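Local coordinates for E3 SUMO-protein ligase SIZ2 (Saccharomyces cerevisiae, PDB 6U75) that acts as a PIAS-family E3 ligase that promotes attachment of SUMO to target proteins, represented here by its PINIT and SP-RING zinc-finger portion, at residues A144-G147 against K148-R152; A162-K165 against R166-E170; H231-K234 against F235-K239. All blocks are in the same frame, centred on the assembly; numbering follows the deposited sequence.

In the fold
Each of the three interactions joins residues three to five apart, so none closes a long loop; they follow one another in series along the chain, without nesting or crossing. Interaction 1 lies on helix 142-150, which follows strand 130-139. Interaction 2 lies at the C-terminal end of the next helix, 157-168, centre to centre about 30 Å from interaction 1. Interaction 3 is a turn in the zinc-finger region, before strand 239-240. Interactions 1 and 3 touch, joining helix 142-150 to that turn: Leu145 and Ile149 pack on Phe235, and Arg152 reaches the carbonyls of Phe235 and Leu238. Interaction 2 touches neither, and sets helix 157-168 beside the loop carrying His205.

Interaction 1 of 3, residues A144-G147 against K148-R152; sequences ALLG and KILKR
Lys148 and Ile149 take up the backbone carbonyls of Ala144 and Leu145, successive steps in the regular i to i+4 bonding of helix 142-150. Lys148 N lies 2.9 Å from Ala144 O, and the equivalent bonds from Ile149 to Leu145 and from Leu150 to Leu146 have the same length. The last in the series is slightly longer, with Lys151 N 3.1 Å from Gly147 O and an N-H...O angle of 150°.

The side chains follow the helical spacing. On one flank the CG of Leu146 meets the CD1 of Leu150 at 4.2 Å, the two leucines crossing at a slant. Leu146 has CG turned away from its own backbone N, chi1 -179°, whereas Leu150 has CG beside its N, which lays CG back over the preceding turn, Leu150 CG being 3.2 Å from Leu146 O. Ile149 behaves similarly, its CG1 lying 3.3 Å from Leu145 O. The aliphatic part of Lys148 starts back along the helix before bending at chi3, and its CD comes within 4.4 Å of Leu145 CD2. Lys151 runs past the carbonyl of Gly147, with CG at 3.4 Å from that oxygen.

Leu145 and Ile149, one turn apart and both buried, also rest on Leu215 of helix 211-218 and on Phe235. Just beyond the helix, the guanidinium of Arg152 has Ile149 CG1 over one face, offset toward its rim. The whole is an amphipathic alpha-helix, with lysines on its exposed side and a leucine-isoleucine face packed against the SP-RING region.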
loop_
_atom_site.group_PDB
_atom_site.type_symbol
_atom_site.label_atom_id
_atom_site.label_comp_id
_atom_site.label_asym_id
_atom_site.label_seq_id
_atom_site.Cartn_x
_atom_site.Cartn_y
_atom_site.Cartn_z
ATOM N N ALA A 144 1.327 -0.167 13.196
ATOM C CA ALA A 144 -0.003 0.211 13.663
ATOM C C ALA A 144 -1.088 -0.531 12.892
ATOM O O ALA A 144 -2.086 -0.979 13.475
ATOM C CB ALA A 144 -0.190 1.722 13.531
ATOM N N LEU A 145 -0.916 -0.665 11.576
ATOM C CA LEU A 145 -1.888 -1.403 10.779
ATOM C C LEU A 145 -1.920 -2.873 11.180
ATOM O O LEU A 145 -2.986 -3.502 11.186
ATOM C CB LEU A 145 -1.559 -1.248 9.294
ATOM C CG LEU A 145 -1.561 0.192 8.771
ATOM C CD1 LEU A 145 -1.076 0.240 7.333
ATOM C CD2 LEU A 145 -2.946 0.815 8.884
ATOM N N LEU A 146 -0.761 -3.439 11.521
ATOM C CA LEU A 146 -0.735 -4.796 12.055
ATOM C C LEU A 146 -1.520 -4.876 13.355
ATOM O O LEU A 146 -2.236 -5.852 13.598
ATOM C CB LEU A 146 0.705 -5.250 12.281
ATOM C CG LEU A 146 0.854 -6.673 12.826
ATOM C CD1 LEU A 146 0.583 -7.691 11.731
ATOM C CD2 LEU A 146 2.226 -6.881 13.434
ATOM N N GLY A 147 -1.374 -3.870 14.214
ATOM C CA GLY A 147 -2.169 -3.837 15.429
ATOM C C GLY A 147 -3.655 -3.833 15.133
ATOM O O GLY A 147 -4.436 -4.525 15.791
ATOM N N LYS A 148 -4.066 -3.050 14.134
ATOM C CA LYS A 148 -5.465 -3.060 13.716
ATOM C C LYS A 148 -5.890 -4.454 13.269
ATOM O O LYS A 148 -6.960 -4.944 13.649
ATOM C CB LYS A 148 -5.692 -2.052 12.588
ATOM C CG LYS A 148 -5.715 -0.601 13.039
ATOM C CD LYS A 148 -6.114 0.340 11.909
ATOM C CE LYS A 148 -7.559 0.129 11.474
ATOM N NZ LYS A 148 -8.019 1.173 10.514
ATOM N N ILE A 149 -5.058 -5.108 12.456
ATOM C CA ILE A 149 -5.397 -6.437 11.950
ATOM C C ILE A 149 -5.540 -7.428 13.099
ATOM O O ILE A 149 -6.450 -8.266 13.108
ATOM C CB ILE A 149 -4.340 -6.908 10.933
ATOM C CG1 ILE A 149 -4.413 -6.060 9.660
ATOM C CG2 ILE A 149 -4.529 -8.390 10.619
ATOM C CD1 ILE A 149 -3.276 -6.306 8.691
ATOM N N LEU A 150 -4.643 -7.351 14.082
ATOM C CA LEU A 150 -4.675 -8.295 15.193
ATOM C C LEU A 150 -5.950 -8.143 16.012
ATOM O O LEU A 150 -6.496 -9.133 16.512
ATOM C CB LEU A 150 -3.445 -8.097 16.079
ATOM C CG LEU A 150 -2.106 -8.466 15.437
ATOM C CD1 LEU A 150 -0.947 -8.061 16.330
ATOM C CD2 LEU A 150 -2.055 -9.953 15.136
ATOM N N LYS A 151 -6.439 -6.912 16.160
ATOM C CA LYS A 151 -7.644 -6.671 16.944
ATOM C C LYS A 151 -8.902 -7.205 16.270
ATOM O O LYS A 151 -9.956 -7.246 16.913
ATOM C CB LYS A 151 -7.786 -5.172 17.220
ATOM C CG LYS A 151 -6.799 -4.650 18.260
ATOM C CD LYS A 151 -6.768 -3.129 18.319
ATOM C CE LYS A 151 -5.980 -2.635 19.528
ATOM N NZ LYS A 151 -4.614 -3.229 19.603
ATOM N N ARG A 152 -8.818 -7.623 15.013
ATOM C CA ARG A 152 -9.966 -8.153 14.302
ATOM C C ARG A 152 -10.229 -9.601 14.697
ATOM O O ARG A 152 -9.356 -10.275 15.250
ATOM C CB ARG A 152 -9.735 -8.070 12.798
ATOM C CG ARG A 152 -9.545 -6.664 12.284
ATOM C CD ARG A 152 -9.162 -6.671 10.821
ATOM N NE ARG A 152 -8.948 -5.320 10.315
ATOM C CZ ARG A 152 -8.551 -5.039 9.079
ATOM N NH1 ARG A 152 -8.321 -6.015 8.212
ATOM N NH2 ARG A 152 -8.385 -3.776 8.711
#

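Interaction 2 of 3, residues A162-K165 against R166-E170; sequences AYIK and RTLNE
A CH-pi contact between residues one helical turn apart, Thr167 and Tyr163, marks the C-terminal part of helix 157-168, at the surface near the zinc site. The CG2 methyl of Thr167 sits over the middle of the Tyr163 ring, 3.4 Å from its centroid and 14° off the ring normal. As modelled, Thr167 has its hydroxyl between the backbone N and carbonyl carbon, chi1 57°, with the methyl at the ring and OG1 toward the helix; this rotamer is to be read with caution, because it also brings CG2 very close to the Tyr163 carbonyl. OG1 is 2.9 Å from both Tyr163 O and Ile164 O, and its single proton could go to either.

Arg166, bent at chi3, brings NH2 to 3.6 Å from Tyr163 CD1, with the guanidinium and ring planes 71° apart. On another flank Ile164 and Leu168 lie side by side and point the same way, CG2 to CD1 at 3.8 Å. The same two residues are joined by a nearly straight backbone bond from Leu168 N to Ile164 O, 2.9 Å.

Tyr163 also touches Lys204 and Ile206, on either side in sequence of the zinc ligand His205. Ile164 shares Ile206, while Leu168 meets Val262, in the loop between strands 257-260 and 266-268.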
loop_
_atom_site.group_PDB
_atom_site.type_symbol
_atom_site.label_atom_id
_atom_site.label_comp_id
_atom_site.label_asym_id
_atom_site.label_seq_id
_atom_site.Cartn_x
_atom_site.Cartn_y
_atom_site.Cartn_z
ATOM N N ALA A 162 -12.959 -27.521 7.960
ATOM C CA ALA A 162 -14.039 -27.824 7.029
ATOM C C ALA A 162 -13.576 -27.668 5.587
ATOM O O ALA A 162 -13.901 -28.496 4.729
ATOM C CB ALA A 162 -15.238 -26.920 7.309
ATOM N N TYR A 163 -12.815 -26.610 5.303
ATOM C CA TYR A 163 -12.302 -26.411 3.952
ATOM C C TYR A 163 -11.371 -27.546 3.547
ATOM O O TYR A 163 -11.439 -28.040 2.415
ATOM C CB TYR A 163 -11.580 -25.068 3.860
ATOM C CG TYR A 163 -10.938 -24.813 2.516
ATOM C CD1 TYR A 163 -11.676 -24.298 1.458
ATOM C CD2 TYR A 163 -9.592 -25.085 2.304
ATOM C CE1 TYR A 163 -11.093 -24.063 0.229
ATOM C CE2 TYR A 163 -9.001 -24.853 1.078
ATOM C CZ TYR A 163 -9.756 -24.342 0.043
ATOM O OH TYR A 163 -9.171 -24.109 -1.180
ATOM N N ILE A 164 -10.487 -27.965 4.453
ATOM C CA ILE A 164 -9.574 -29.064 4.149
ATOM C C ILE A 164 -10.360 -30.328 3.823
ATOM O O ILE A 164 -10.080 -31.023 2.837
ATOM C CB ILE A 164 -8.604 -29.293 5.323
ATOM C CG1 ILE A 164 -7.698 -28.073 5.514
ATOM C CG2 ILE A 164 -7.765 -30.544 5.087
ATOM C CD1 ILE A 164 -7.016 -28.022 6.867
ATOM N N LYS A 165 -11.360 -30.643 4.652
ATOM C CA LYS A 165 -12.143 -31.853 4.429
ATOM C C LYS A 165 -12.923 -31.774 3.122
ATOM O O LYS A 165 -13.079 -32.781 2.422
ATOM C CB LYS A 165 -13.092 -32.092 5.605
ATOM C CG LYS A 165 -13.908 -33.371 5.483
ATOM C CD LYS A 165 -14.933 -33.495 6.596
ATOM C CE LYS A 165 -15.834 -34.699 6.379
ATOM N NZ LYS A 165 -16.910 -34.782 7.404
ATOM N N ARG A 166 -13.429 -30.588 2.778
ATOM C CA ARG A 166 -14.198 -30.450 1.548
ATOM C C ARG A 166 -13.303 -30.494 0.318
ATOM O O ARG A 166 -13.745 -30.920 -0.756
ATOM C CB ARG A 166 -14.998 -29.145 1.571
ATOM C CG ARG A 166 -15.988 -29.004 0.422
ATOM C CD ARG A 166 -16.849 -27.749 0.547
ATOM N NE ARG A 166 -16.185 -26.561 0.012
ATOM C CZ ARG A 166 -15.520 -25.664 0.738
ATOM N NH1 ARG A 166 -15.414 -25.795 2.054
ATOM N NH2 ARG A 166 -14.957 -24.624 0.137
ATOM N N THR A 167 -12.044 -30.075 0.453
ATOM C CA THR A 167 -11.158 -30.004 -0.700
ATOM C C THR A 167 -10.478 -31.340 -0.969
ATOM O O THR A 167 -10.536 -31.856 -2.090
ATOM C CB THR A 167 -10.107 -28.910 -0.492
ATOM O OG1 THR A 167 -9.381 -29.165 0.716
ATOM C CG2 THR A 167 -10.767 -27.544 -0.405
ATOM N N LEU A 168 -9.832 -31.920 0.048
ATOM C CA LEU A 168 -9.028 -33.115 -0.188
ATOM C C LEU A 168 -9.834 -34.270 -0.771
ATOM O O LEU A 168 -9.234 -35.232 -1.264
ATOM C CB LEU A 168 -8.343 -33.563 1.107
ATOM C CG LEU A 168 -7.162 -32.705 1.576
ATOM C CD1 LEU A 168 -6.499 -33.324 2.797
ATOM C CD2 LEU A 168 -6.134 -32.503 0.466
ATOM N N ASN A 169 -11.166 -34.206 -0.731
ATOM C CA ASN A 169 -12.008 -35.150 -1.466
ATOM C C ASN A 169 -12.082 -34.691 -2.925
ATOM O O ASN A 169 -13.099 -34.200 -3.418
ATOM C CB ASN A 169 -13.388 -35.249 -0.832
ATOM C CG ASN A 169 -13.349 -35.852 0.559
ATOM O OD1 ASN A 169 -12.479 -36.664 0.871
ATOM N ND2 ASN A 169 -14.298 -35.457 1.401
ATOM N N GLU A 170 -10.955 -34.866 -3.617
ATOM C CA GLU A 170 -10.778 -34.345 -4.970
ATOM C C GLU A 170 -11.346 -35.296 -6.020
ATOM O O GLU A 170 -12.196 -34.905 -6.826
ATOM C CB GLU A 170 -9.289 -34.087 -5.228
ATOM C CG GLU A 170 -8.654 -33.096 -4.262
ATOM C CD GLU A 170 -7.138 -33.135 -4.299
ATOM O OE1 GLU A 170 -6.538 -33.818 -3.440
ATOM O OE2 GLU A 170 -6.545 -32.493 -5.192
#

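Interaction 3 of 3, residues H231-K234 against F235-K239; sequences HPIK and FDQLK
Lys234 O receives the backbone N-H of Gln237 at 2.9 Å, the one hydrogen bond between 231-234 and 235-239. The donor stands well above the carbonyl plane, 51° out of it, although the N-H...O angle is 154°. This i to i+3 bond starts the short 3-10 turn at 235-237, and Leu238 N to Phe235 O, at 3.2 Å, follows it.

The side chain of Gln237, extended beyond CG, returns toward the preceding residues, its amide lying against both Ile233 and Lys234. NE2 approaches the CD of Lys234 at 3.6 Å, while OE1 lies 3.9 Å from Ile233 CG2. Ile233 sends its other branch elsewhere: with chi1 at 56°, CG1 stands between its backbone N and carbonyl carbon, and CD1 meets Leu238 CD2 at 3.8 Å, the two side chains crossing at about a right angle.

Ile233 and Leu238 both rest on Phe214 of helix 211-218, and Ile233 lies against the zinc ligand Cys226, its side chain about 6 Å at the nearest from the zinc ion. The chemistry is thus divided: backbone bonds shape the turn, while apolar contacts link it to the hydrophobic surroundings of the metal, where Cys203, His205, Cys226 and Cys229 hold the zinc.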
loop_
_atom_site.group_PDB
_atom_site.type_symbol
_atom_site.label_atom_id
_atom_site.label_comp_id
_atom_site.label_asym_id
_atom_site.label_seq_id
_atom_site.Cartn_x
_atom_site.Cartn_y
_atom_site.Cartn_z
ATOM N N HIS A 231 -4.861 -12.736 -6.270
ATOM C CA HIS A 231 -6.154 -12.074 -6.331
ATOM C C HIS A 231 -6.051 -10.683 -5.708
ATOM O O HIS A 231 -5.350 -10.502 -4.707
ATOM C CB HIS A 231 -7.222 -12.889 -5.602
ATOM C CG HIS A 231 -7.914 -13.894 -6.467
ATOM N ND1 HIS A 231 -7.649 -15.245 -6.399
ATOM C CD2 HIS A 231 -8.865 -13.746 -7.420
ATOM C CE1 HIS A 231 -8.406 -15.885 -7.272
ATOM N NE2 HIS A 231 -9.153 -14.998 -7.905
ATOM N N PRO A 232 -6.728 -9.681 -6.272
ATOM C CA PRO A 232 -6.713 -8.347 -5.652
ATOM C C PRO A 232 -7.488 -8.361 -4.343
ATOM O O PRO A 232 -8.669 -8.712 -4.310
ATOM C CB PRO A 232 -7.386 -7.459 -6.705
ATOM C CG PRO A 232 -8.260 -8.387 -7.470
ATOM C CD PRO A 232 -7.538 -9.706 -7.504
ATOM N N ILE A 233 -6.812 -7.986 -3.259
ATOM C CA ILE A 233 -7.416 -7.926 -1.939
ATOM C C ILE A 233 -7.309 -6.497 -1.420
ATOM O O ILE A 233 -6.678 -5.632 -2.029
ATOM C CB ILE A 233 -6.772 -8.917 -0.952
ATOM C CG1 ILE A 233 -5.261 -8.689 -0.869
ATOM C CG2 ILE A 233 -7.070 -10.347 -1.371
ATOM C CD1 ILE A 233 -4.576 -9.545 0.172
ATOM N N LYS A 234 -7.945 -6.259 -0.276
ATOM C CA LYS A 234 -7.978 -4.944 0.343
ATOM C C LYS A 234 -7.611 -5.072 1.814
ATOM O O LYS A 234 -7.734 -6.140 2.419
ATOM C CB LYS A 234 -9.357 -4.290 0.182
ATOM C CG LYS A 234 -9.709 -3.983 -1.271
ATOM C CD LYS A 234 -11.163 -4.296 -1.594
ATOM C CE LYS A 234 -12.106 -3.231 -1.060
ATOM N NZ LYS A 234 -13.530 -3.570 -1.344
ATOM N N PHE A 235 -7.152 -3.955 2.383
ATOM C CA PHE A 235 -6.624 -3.975 3.744
ATOM C C PHE A 235 -7.634 -4.544 4.732
ATOM O O PHE A 235 -7.271 -5.325 5.620
ATOM C CB PHE A 235 -6.209 -2.564 4.158
ATOM C CG PHE A 235 -5.769 -2.459 5.588
ATOM C CD1 PHE A 235 -4.599 -3.063 6.011
ATOM C CD2 PHE A 235 -6.523 -1.753 6.508
ATOM C CE1 PHE A 235 -4.192 -2.970 7.324
ATOM C CE2 PHE A 235 -6.120 -1.656 7.823
ATOM C CZ PHE A 235 -4.952 -2.265 8.232
ATOM N N ASP A 236 -8.907 -4.170 4.597
ATOM C CA ASP A 236 -9.917 -4.592 5.560
ATOM C C ASP A 236 -10.282 -6.065 5.437
ATOM O O ASP A 236 -11.015 -6.574 6.291
ATOM C CB ASP A 236 -11.172 -3.732 5.404
ATOM C CG ASP A 236 -10.925 -2.277 5.751
ATOM O OD1 ASP A 236 -10.114 -2.011 6.663
ATOM O OD2 ASP A 236 -11.540 -1.398 5.110
ATOM N N GLN A 237 -9.797 -6.762 4.409
ATOM C CA GLN A 237 -10.037 -8.194 4.281
ATOM C C GLN A 237 -8.998 -9.036 5.006
ATOM O O GLN A 237 -9.233 -10.230 5.225
ATOM C CB GLN A 237 -10.064 -8.598 2.804
ATOM C CG GLN A 237 -11.181 -7.955 2.003
ATOM C CD GLN A 237 -11.138 -8.335 0.536
ATOM O OE1 GLN A 237 -10.473 -9.296 0.151
ATOM N NE2 GLN A 237 -11.846 -7.576 -0.292
ATOM N N LEU A 238 -7.862 -8.449 5.379
ATOM C CA LEU A 238 -6.800 -9.204 6.028
ATOM C C LEU A 238 -7.237 -9.652 7.417
ATOM O O LEU A 238 -7.724 -8.846 8.215
ATOM C CB LEU A 238 -5.533 -8.357 6.126
ATOM C CG LEU A 238 -4.948 -7.866 4.800
ATOM C CD1 LEU A 238 -3.790 -6.914 5.046
ATOM C CD2 LEU A 238 -4.503 -9.039 3.945
ATOM N N LYS A 239 -7.060 -10.940 7.702
ATOM C CA LYS A 239 -7.354 -11.484 9.020
ATOM C C LYS A 239 -6.379 -12.617 9.311
ATOM O O LYS A 239 -5.858 -13.257 8.394
ATOM C CB LYS A 239 -8.803 -11.979 9.115
ATOM C CG LYS A 239 -9.832 -10.911 8.768
ATOM C CD LYS A 239 -11.243 -11.291 9.194
ATOM C CE LYS A 239 -11.740 -12.535 8.478
ATOM N NZ LYS A 239 -13.157 -12.387 8.036
#